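Local coordinates for mobilization protein A (Pseudomonas aeruginosa, PDB 2NS6) that nicks one DNA strand at the plasmid's origin of transfer, as the relaxase of the relaxosome, so that this strand can be passed on during conjugation, at residues 2-6 with 76-81; 134-139 with 148-153; 102-108 with 122-128. One frame throughout, in Å; residues are numbered along the deposited sequence.

Contact 1. Residues 2-6 with 76-81; sequences IYHLT and FALPVE
Tyr3 lies across Pro79, and this pair is the tightly packed part of a contact made just before edge strand 5-10 and just after strand 71-77, next to the strand ends. Pro79 CG sits 3.7 Å from the centroid of the Tyr3 ring and 16° off its normal, a CH-pi contact over the face; the two side chains cross at about a right angle. Tyr3 CE2 also meets Pro79 CA at 3.5 Å. With CG beside the backbone N (chi1 -58°), the Tyr3 ring runs out along the segment 76-81, its CB passing the carbonyl oxygen of Ala77. Further back, Leu5 and Phe76 form an antiparallel non-hydrogen-bonded pair with side chains on the same face, and Leu5 CD1 touches Phe76 CB at 3.9 Å. One backbone bond joins the segments, from Ala77 N to His4 O (3.2 Å, 162° at the hydrogen), and Phe76 CA adds a CA-H...O contact to the same oxygen. The far end is looser and wetter. Tyr3 OH and Glu81 OE1 are bridged by a water, 2.6 Å from Tyr3 OH and lying in the ring plane; this water donates to Glu81 OE1, also at 2.6 Å. The Glu81 chain bends at chi2 to bring its carboxylate there. Helix 164-181 packs against Tyr3 through Trp172 and Leu180, while Phe94 of helix 84-99 lies on Leu5 and meets the Phe76 ring edge-to-face; on its other edge, strand 71-77 continues into the sheet through backbone hydrogen bonding between Phe76 and Cys120 of strand 117-124.

Contact 2. Residues 134-139 with 148-153; sequences RPAAQW and PEKGGA
This is a contact of side chains with backbone carbonyls on the periphery of the relaxase domain, between a short, weakly bonded helix with the residues leading into it (134-139) and a loop made of a 3-10 turn at 148-150 and the glycines after it. Gln138 and Arg134 do most of the gripping. The Gln138 chain is extended, with CG anti to the backbone N (chi1 -177°), which carries its amide to the turn. There NE2 gives a nearly straight hydrogen bond to Gly151 O (2.8 Å, 175°) and a second to Glu149 O (3.1 Å); both oxygens lie in the amide plane, so the pair fixes the rotation of the amide. Arg134, also extended from CG to NE, bonds through NH2 to Pro148 O at 3.2 Å, above the carbonyl plane, while Gly151 N reaches that oxygen from the opposite face. Its NE adds a weak bond to Gly151 O, which thus receives donors from both side chains. Arg134 NH1 also forms a salt bridge with Asp130, and Ala153 CA lies over one face of the guanidinium. The backbones close up at Gly152, where CA comes within 3.1 Å of Gln138 O in a CA-H...O contact, and beyond it Ala153 N donates to Trp139 O (2.8 Å). Trp139 NE1 is hydrogen-bonded to Tyr56 OH of helix 53-63. Over one face of that indole stands Ala153 CB in a CH-pi contact, 3.6 Å from the centroid of the six-membered ring and 19° off its normal.

Contact 3. Residues 102-108 with 122-128; sequences ERLPYTL and LMISERI
Leu122 CD2 touches both Tyr106 CD1 (3.6 Å) and Leu108 CB (3.7 Å) in a beta hairpin, strands 106-113 and 117-124, at the middle of the five-stranded antiparallel sheet. Leu122 CG, anti to the backbone N (chi1 179°), places CD2 against the partner strand. On the same face Ile124 CG2 meets Leu104 CD1 at 3.9 Å. Thr107 and Met123 occupy the other face, where Met123 CG approaches Thr107 CB. Helix 84-99 covers the leucine face through Ala95 and Thr99, and Met123 is packed by helix 18-26, which carries the active-site Tyr24.

Strand segments 106-108 and 122-124 run antiparallel, 175° between their directions. Thr107 and Met123 form a hydrogen-bonded pair, with Met123 N to Thr107 O at 2.9 Å and Thr107 N to Met123 O at 3.1 Å; Ser125 N to Pro105 O extends the pattern past the strand ends. Leu104 O accepts from His45 ND1, a second-shell bond that probably helps orient this manganese ligand.

Beyond Ser125 an inverse gamma turn centred on Glu126 redirects the chain, and Leu104 CD2 and Pro105 CD rest on Arg127 O, the latter at 3.1 Å. At the polar edge Glu102 OE1 is bonded to Thr156, while its OE2 lies 3.4 Å from Ile128 CD1.

Overall arrangement
Contact 3 is the buried centre, about 5 Å from the middle of the chain, whereas contacts 1 and 2 are partly buried and lie on opposite sides of the chain's centre, about 37 Å apart between their own centres. Contacts 1 and 3 belong to one sheet: strands 71-77 and 117-124 are neighbours, and Phe76 CE1 packs on Leu122 CB. Contact 2 joins no strands but meets the far end of contact 3, where Arg127 NH1 probably hydrogen-bonds Ala153 O. Chemistry follows position: backbone pairing and mainly apolar side chains inside, a single beta pair with one proline-tyrosine CH-pi contact and a water bridge at the sheet's edge, and side-chain amide and guanidinium bonds to carbonyls in the peripheral loop.

Contact 1. Residues 2-6 with 76-81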
loop_
_atom_site.group_PDB
_atom_site.type_symbol
_atom_site.label_atom_id
_atom_site.label_comp_id
_atom_site.label_asym_id
_atom_site.label_seq_id
_atom_site.Cartn_x
_atom_site.Cartn_y
_atom_site.Cartn_z
ATOM N N ILE A 2 4.598 -2.159 -21.977
ATOM C CA ILE A 2 3.514 -2.410 -21.035
ATOM C C ILE A 2 4.059 -2.921 -19.700
ATOM O O ILE A 2 4.876 -3.840 -19.665
ATOM C CB ILE A 2 2.500 -3.451 -21.609
ATOM C CG1 ILE A 2 1.673 -2.811 -22.729
ATOM C CG2 ILE A 2 1.596 -3.986 -20.504
ATOM C CD1 ILE A 2 0.862 -1.597 -22.297
ATOM N N TYR A 3 3.619 -2.304 -18.608
ATOM C CA TYR A 3 4.047 -2.716 -17.281
ATOM C C TYR A 3 2.791 -3.157 -16.557
ATOM O O TYR A 3 2.111 -2.360 -15.915
ATOM C CB TYR A 3 4.744 -1.559 -16.557
ATOM C CG TYR A 3 5.947 -1.059 -17.328
ATOM C CD1 TYR A 3 5.872 0.110 -18.094
ATOM C CD2 TYR A 3 7.126 -1.812 -17.382
ATOM C CE1 TYR A 3 6.934 0.510 -18.900
ATOM C CE2 TYR A 3 8.194 -1.420 -18.187
ATOM C CZ TYR A 3 8.086 -0.259 -18.945
ATOM O OH TYR A 3 9.122 0.120 -19.773
ATOM N N HIS A 4 2.496 -4.446 -16.685
ATOM C CA HIS A 4 1.309 -5.048 -16.107
ATOM C C HIS A 4 1.100 -4.751 -14.623
ATOM O O HIS A 4 2.054 -4.656 -13.854
ATOM C CB HIS A 4 1.337 -6.558 -16.348
ATOM C CG HIS A 4 0.022 -7.230 -16.115
ATOM N ND1 HIS A 4 -1.177 -6.673 -16.512
ATOM C CD2 HIS A 4 -0.285 -8.418 -15.544
ATOM C CE1 HIS A 4 -2.166 -7.490 -16.193
ATOM N NE2 HIS A 4 -1.653 -8.556 -15.605
ATOM N N LEU A 5 -0.164 -4.607 -14.244
ATOM C CA LEU A 5 -0.545 -4.325 -12.865
ATOM C C LEU A 5 -1.765 -5.162 -12.506
ATOM O O LEU A 5 -2.707 -5.260 -13.293
ATOM C CB LEU A 5 -0.861 -2.838 -12.711
ATOM C CG LEU A 5 -1.365 -2.322 -11.358
ATOM C CD1 LEU A 5 -1.004 -0.848 -11.209
ATOM C CD2 LEU A 5 -2.875 -2.514 -11.250
ATOM N N THR A 6 -1.745 -5.773 -11.326
ATOM C CA THR A 6 -2.870 -6.589 -10.869
ATOM C C THR A 6 -3.254 -6.114 -9.479
ATOM O O THR A 6 -2.573 -5.270 -8.900
ATOM C CB THR A 6 -2.501 -8.086 -10.785
ATOM O OG1 THR A 6 -1.406 -8.250 -9.881
ATOM C CG2 THR A 6 -2.089 -8.624 -12.160
ATOM N N PHE A 76 2.739 -4.223 -9.427
ATOM C CA PHE A 76 3.055 -3.698 -10.749
ATOM C C PHE A 76 4.538 -3.804 -11.088
ATOM O O PHE A 76 5.398 -3.608 -10.233
ATOM C CB PHE A 76 2.583 -2.242 -10.869
ATOM C CG PHE A 76 2.922 -1.376 -9.684
ATOM C CD1 PHE A 76 2.199 -1.472 -8.498
ATOM C CD2 PHE A 76 3.977 -0.473 -9.749
ATOM C CE1 PHE A 76 2.516 -0.675 -7.401
ATOM C CE2 PHE A 76 4.302 0.329 -8.656
ATOM C CZ PHE A 76 3.574 0.222 -7.479
ATOM N N ALA A 77 4.830 -4.135 -12.342
ATOM C CA ALA A 77 6.206 -4.264 -12.797
ATOM C C ALA A 77 6.817 -2.876 -12.964
ATOM O O ALA A 77 6.111 -1.917 -13.287
ATOM C CB ALA A 77 6.248 -5.023 -14.132
ATOM N N LEU A 78 8.123 -2.776 -12.742
ATOM C CA LEU A 78 8.851 -1.508 -12.870
ATOM C C LEU A 78 9.743 -1.518 -14.123
ATOM O O LEU A 78 10.318 -2.544 -14.470
ATOM C CB LEU A 78 9.720 -1.279 -11.626
ATOM C CG LEU A 78 8.995 -1.030 -10.297
ATOM C CD1 LEU A 78 9.981 -1.104 -9.150
ATOM C CD2 LEU A 78 8.309 0.341 -10.333
ATOM N N PRO A 79 9.863 -0.372 -14.819
ATOM C CA PRO A 79 10.705 -0.321 -16.021
ATOM C C PRO A 79 12.160 -0.654 -15.682
ATOM O O PRO A 79 12.747 -0.036 -14.786
ATOM C CB PRO A 79 10.543 1.122 -16.494
ATOM C CG PRO A 79 9.169 1.489 -16.018
ATOM C CD PRO A 79 9.148 0.902 -14.625
ATOM N N VAL A 80 12.743 -1.622 -16.391
ATOM C CA VAL A 80 14.130 -2.022 -16.133
ATOM C C VAL A 80 15.182 -0.992 -16.519
ATOM O O VAL A 80 16.285 -1.006 -15.974
ATOM C CB VAL A 80 14.502 -3.341 -16.862
ATOM C CG1 VAL A 80 14.050 -4.545 -16.042
ATOM C CG2 VAL A 80 13.871 -3.371 -18.241
ATOM N N GLU A 81 14.845 -0.108 -17.454
ATOM C CA GLU A 81 15.784 0.916 -17.909
ATOM C C GLU A 81 16.057 1.953 -16.825
ATOM O O GLU A 81 17.144 2.521 -16.752
ATOM C CB GLU A 81 15.233 1.636 -19.145
ATOM C CG GLU A 81 14.735 0.729 -20.272
ATOM C CD GLU A 81 13.213 0.710 -20.380
ATOM O OE1 GLU A 81 12.544 0.252 -19.425
ATOM O OE2 GLU A 81 12.681 1.164 -21.418
HETATM O O HOH W 1 10.881 -1.736 -19.827
#

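Contact 2. Residues 134-139 with 148-153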
loop_
_atom_site.group_PDB
_atom_site.type_symbol
_atom_site.label_atom_id
_atom_site.label_comp_id
_atom_site.label_asym_id
_atom_site.label_seq_id
_atom_site.Cartn_x
_atom_site.Cartn_y
_atom_site.Cartn_z
ATOM N N ARG A 134 -6.699 8.148 17.422
ATOM C CA ARG A 134 -7.562 7.093 17.924
ATOM C C ARG A 134 -6.651 5.947 18.346
ATOM O O ARG A 134 -5.641 5.684 17.697
ATOM C CB ARG A 134 -8.524 6.585 16.834
ATOM C CG ARG A 134 -9.419 7.638 16.181
ATOM C CD ARG A 134 -10.294 7.002 15.094
ATOM N NE ARG A 134 -11.307 7.915 14.552
ATOM C CZ ARG A 134 -11.071 8.860 13.643
ATOM N NH1 ARG A 134 -9.849 9.032 13.155
ATOM N NH2 ARG A 134 -12.062 9.629 13.215
ATOM N N PRO A 135 -6.964 5.284 19.465
ATOM C CA PRO A 135 -6.131 4.161 19.917
ATOM C C PRO A 135 -6.210 3.046 18.871
ATOM O O PRO A 135 -7.123 3.033 18.049
ATOM C CB PRO A 135 -6.791 3.759 21.233
ATOM C CG PRO A 135 -7.263 5.072 21.774
ATOM C CD PRO A 135 -7.856 5.749 20.545
ATOM N N ALA A 136 -5.268 2.112 18.902
ATOM C CA ALA A 136 -5.270 1.016 17.945
ATOM C C ALA A 136 -6.579 0.224 18.028
ATOM O O ALA A 136 -7.188 -0.096 17.008
ATOM C CB ALA A 136 -4.066 0.087 18.196
ATOM N N ALA A 137 -7.011 -0.081 19.249
ATOM C CA ALA A 137 -8.241 -0.838 19.464
ATOM C C ALA A 137 -9.506 -0.103 18.993
ATOM O O ALA A 137 -10.574 -0.710 18.883
ATOM C CB ALA A 137 -8.372 -1.195 20.955
ATOM N N GLN A 138 -9.388 1.194 18.712
ATOM C CA GLN A 138 -10.543 1.985 18.272
ATOM C C GLN A 138 -10.492 2.397 16.806
ATOM O O GLN A 138 -11.512 2.754 16.216
ATOM C CB GLN A 138 -10.664 3.256 19.118
ATOM C CG GLN A 138 -11.881 4.112 18.789
ATOM C CD GLN A 138 -11.831 5.475 19.457
ATOM O OE1 GLN A 138 -11.463 5.591 20.624
ATOM N NE2 GLN A 138 -12.211 6.513 18.718
ATOM N N TRP A 139 -9.301 2.355 16.220
ATOM C CA TRP A 139 -9.128 2.771 14.832
ATOM C C TRP A 139 -9.999 2.047 13.809
ATOM O O TRP A 139 -10.552 2.681 12.910
ATOM C CB TRP A 139 -7.650 2.657 14.437
ATOM C CG TRP A 139 -7.351 3.117 13.031
ATOM C CD1 TRP A 139 -7.359 2.350 11.902
ATOM C CD2 TRP A 139 -7.069 4.457 12.603
ATOM N NE1 TRP A 139 -7.105 3.124 10.803
ATOM C CE2 TRP A 139 -6.924 4.422 11.198
ATOM C CE3 TRP A 139 -6.930 5.682 13.267
ATOM C CZ2 TRP A 139 -6.649 5.568 10.440
ATOM C CZ3 TRP A 139 -6.656 6.829 12.512
ATOM C CH2 TRP A 139 -6.519 6.760 11.114
ATOM N N PRO A 148 -16.966 11.899 14.997
ATOM C CA PRO A 148 -15.790 11.192 14.465
ATOM C C PRO A 148 -14.771 10.700 15.504
ATOM O O PRO A 148 -14.306 9.564 15.432
ATOM C CB PRO A 148 -15.186 12.213 13.497
ATOM C CG PRO A 148 -16.390 12.929 12.979
ATOM C CD PRO A 148 -17.233 13.130 14.228
ATOM N N GLU A 149 -14.435 11.549 16.471
ATOM C CA GLU A 149 -13.460 11.186 17.500
ATOM C C GLU A 149 -13.896 10.045 18.429
ATOM O O GLU A 149 -13.073 9.501 19.172
ATOM C CB GLU A 149 -13.113 12.410 18.359
ATOM C CG GLU A 149 -14.236 12.863 19.288
ATOM C CD GLU A 149 -15.144 13.908 18.657
ATOM O OE1 GLU A 149 -15.372 13.863 17.427
ATOM O OE2 GLU A 149 -15.647 14.780 19.402
ATOM N N LYS A 150 -15.175 9.680 18.391
ATOM C CA LYS A 150 -15.687 8.618 19.259
ATOM C C LYS A 150 -15.783 7.255 18.581
ATOM O O LYS A 150 -16.164 6.267 19.212
ATOM C CB LYS A 150 -17.075 8.992 19.817
ATOM C CG LYS A 150 -17.116 10.265 20.675
ATOM C CD LYS A 150 -16.157 10.198 21.868
ATOM C CE LYS A 150 -16.109 11.526 22.645
ATOM N NZ LYS A 150 -14.990 11.575 23.646
ATOM N N GLY A 151 -15.440 7.196 17.301
ATOM C CA GLY A 151 -15.513 5.930 16.589
ATOM C C GLY A 151 -14.239 5.586 15.842
ATOM O O GLY A 151 -13.170 6.110 16.148
ATOM N N GLY A 152 -14.349 4.701 14.859
ATOM C CA GLY A 152 -13.180 4.309 14.102
ATOM C C GLY A 152 -12.966 5.208 12.907
ATOM O O GLY A 152 -13.783 6.087 12.626
ATOM N N ALA A 153 -11.853 5.005 12.209
ATOM C CA ALA A 153 -11.573 5.803 11.026
ATOM C C ALA A 153 -12.624 5.405 10.005
ATOM O O ALA A 153 -13.053 4.249 9.972
ATOM C CB ALA A 153 -10.177 5.496 10.497
#

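Contact 3. Residues 102-108 with 122-128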
loop_
_atom_site.group_PDB
_atom_site.type_symbol
_atom_site.label_atom_id
_atom_site.label_comp_id
_atom_site.label_asym_id
_atom_site.label_seq_id
_atom_site.Cartn_x
_atom_site.Cartn_y
_atom_site.Cartn_z
ATOM N N GLU A 102 -7.156 10.811 0.142
ATOM C CA GLU A 102 -7.787 10.443 1.406
ATOM C C GLU A 102 -6.840 9.955 2.493
ATOM O O GLU A 102 -7.289 9.431 3.516
ATOM C CB GLU A 102 -8.839 9.360 1.149
ATOM C CG GLU A 102 -9.883 9.760 0.121
ATOM C CD GLU A 102 -11.001 8.756 0.005
ATOM O OE1 GLU A 102 -10.807 7.700 -0.628
ATOM O OE2 GLU A 102 -12.078 9.019 0.563
ATOM N N ARG A 103 -5.540 10.133 2.273
ATOM C CA ARG A 103 -4.508 9.692 3.209
ATOM C C ARG A 103 -4.752 8.299 3.759
ATOM O O ARG A 103 -4.905 8.096 4.969
ATOM C CB ARG A 103 -4.349 10.687 4.347
ATOM C CG ARG A 103 -3.712 11.959 3.876
ATOM C CD ARG A 103 -3.334 12.842 5.022
ATOM N NE ARG A 103 -2.598 14.011 4.566
ATOM C CZ ARG A 103 -2.744 15.217 5.093
ATOM N NH1 ARG A 103 -3.605 15.396 6.092
ATOM N NH2 ARG A 103 -2.036 16.234 4.624
ATOM N N LEU A 104 -4.782 7.338 2.842
ATOM C CA LEU A 104 -4.980 5.937 3.181
ATOM C C LEU A 104 -3.630 5.373 3.615
ATOM O O LEU A 104 -2.639 5.483 2.886
ATOM C CB LEU A 104 -5.488 5.170 1.954
ATOM C CG LEU A 104 -6.731 5.734 1.255
ATOM C CD1 LEU A 104 -7.010 4.955 -0.024
ATOM C CD2 LEU A 104 -7.919 5.670 2.186
ATOM N N PRO A 105 -3.562 4.780 4.816
ATOM C CA PRO A 105 -2.272 4.228 5.240
ATOM C C PRO A 105 -1.847 3.177 4.222
ATOM O O PRO A 105 -2.690 2.489 3.645
ATOM C CB PRO A 105 -2.587 3.616 6.604
ATOM C CG PRO A 105 -3.707 4.514 7.123
ATOM C CD PRO A 105 -4.567 4.676 5.893
ATOM N N TYR A 106 -0.545 3.060 3.988
ATOM C CA TYR A 106 -0.046 2.086 3.033
ATOM C C TYR A 106 1.379 1.724 3.359
ATOM O O TYR A 106 2.051 2.429 4.104
ATOM C CB TYR A 106 -0.091 2.652 1.606
ATOM C CG TYR A 106 0.999 3.665 1.309
ATOM C CD1 TYR A 106 2.276 3.259 0.910
ATOM C CD2 TYR A 106 0.768 5.026 1.472
ATOM C CE1 TYR A 106 3.295 4.195 0.684
ATOM C CE2 TYR A 106 1.772 5.964 1.252
ATOM C CZ TYR A 106 3.029 5.547 0.863
ATOM O OH TYR A 106 4.020 6.487 0.678
ATOM N N THR A 107 1.818 0.606 2.784
ATOM C CA THR A 107 3.176 0.119 2.919
ATOM C C THR A 107 3.507 -0.445 1.544
ATOM O O THR A 107 2.704 -1.174 0.949
ATOM C CB THR A 107 3.302 -1.004 3.977
ATOM O OG1 THR A 107 3.051 -0.470 5.284
ATOM C CG2 THR A 107 4.700 -1.604 3.957
ATOM N N LEU A 108 4.672 -0.084 1.021
ATOM C CA LEU A 108 5.077 -0.583 -0.282
ATOM C C LEU A 108 6.513 -1.047 -0.221
ATOM O O LEU A 108 7.302 -0.589 0.600
ATOM C CB LEU A 108 4.934 0.505 -1.351
ATOM C CG LEU A 108 5.921 1.669 -1.389
ATOM C CD1 LEU A 108 7.149 1.282 -2.190
ATOM C CD2 LEU A 108 5.257 2.882 -2.035
ATOM N N LEU A 122 2.344 -3.247 -3.116
ATOM C CA LEU A 122 1.798 -2.123 -2.369
ATOM C C LEU A 122 0.486 -2.494 -1.701
ATOM O O LEU A 122 -0.477 -2.870 -2.368
ATOM C CB LEU A 122 1.618 -0.926 -3.318
ATOM C CG LEU A 122 1.054 0.441 -2.905
ATOM C CD1 LEU A 122 -0.396 0.480 -3.278
ATOM C CD2 LEU A 122 1.270 0.744 -1.438
ATOM N N MET A 123 0.455 -2.424 -0.376
ATOM C CA MET A 123 -0.773 -2.735 0.333
ATOM C C MET A 123 -1.376 -1.447 0.854
ATOM O O MET A 123 -0.697 -0.618 1.467
ATOM C CB MET A 123 -0.530 -3.762 1.452
ATOM C CG MET A 123 0.743 -3.603 2.239
ATOM S SD MET A 123 1.241 -5.138 3.146
ATOM C CE MET A 123 -0.036 -5.240 4.447
ATOM N N ILE A 124 -2.659 -1.282 0.561
ATOM C CA ILE A 124 -3.413 -0.094 0.935
ATOM C C ILE A 124 -4.539 -0.406 1.891
ATOM O O ILE A 124 -5.364 -1.284 1.631
ATOM C CB ILE A 124 -4.044 0.546 -0.299
ATOM C CG1 ILE A 124 -2.993 0.685 -1.398
ATOM C CG2 ILE A 124 -4.652 1.889 0.063
ATOM C CD1 ILE A 124 -3.533 1.315 -2.656
ATOM N N SER A 125 -4.566 0.317 3.006
ATOM C CA SER A 125 -5.612 0.154 4.009
ATOM C C SER A 125 -6.738 1.093 3.598
ATOM O O SER A 125 -6.509 2.284 3.372
ATOM C CB SER A 125 -5.088 0.559 5.387
ATOM O OG SER A 125 -6.152 0.680 6.313
ATOM N N GLU A 126 -7.950 0.562 3.502
ATOM C CA GLU A 126 -9.094 1.367 3.098
ATOM C C GLU A 126 -9.742 2.123 4.248
ATOM O O GLU A 126 -10.957 2.060 4.442
ATOM C CB GLU A 126 -10.122 0.488 2.387
ATOM C CG GLU A 126 -9.673 0.051 1.004
ATOM C CD GLU A 126 -10.442 -1.155 0.510
ATOM O OE1 GLU A 126 -10.998 -1.096 -0.603
ATOM O OE2 GLU A 126 -10.483 -2.161 1.245
ATOM N N ARG A 127 -8.909 2.840 4.996
ATOM C CA ARG A 127 -9.340 3.653 6.129
ATOM C C ARG A 127 -8.810 5.050 5.878
ATOM O O ARG A 127 -7.636 5.233 5.569
ATOM C CB ARG A 127 -8.753 3.115 7.439
ATOM C CG ARG A 127 -9.285 1.745 7.838
ATOM C CD ARG A 127 -10.650 1.869 8.516
ATOM N NE ARG A 127 -11.271 0.573 8.771
ATOM C CZ ARG A 127 -12.313 0.394 9.572
ATOM N NH1 ARG A 127 -12.846 1.432 10.200
ATOM N NH2 ARG A 127 -12.831 -0.814 9.735
ATOM N N ILE A 128 -9.683 6.035 6.014
ATOM C CA ILE A 128 -9.328 7.422 5.779
ATOM C C ILE A 128 -8.683 8.064 6.997
ATOM O O ILE A 128 -9.307 8.171 8.059
ATOM C CB ILE A 128 -10.587 8.221 5.393
ATOM C CG1 ILE A 128 -11.222 7.587 4.154
ATOM C CG2 ILE A 128 -10.240 9.686 5.157
ATOM C CD1 ILE A 128 -12.593 8.127 3.803
#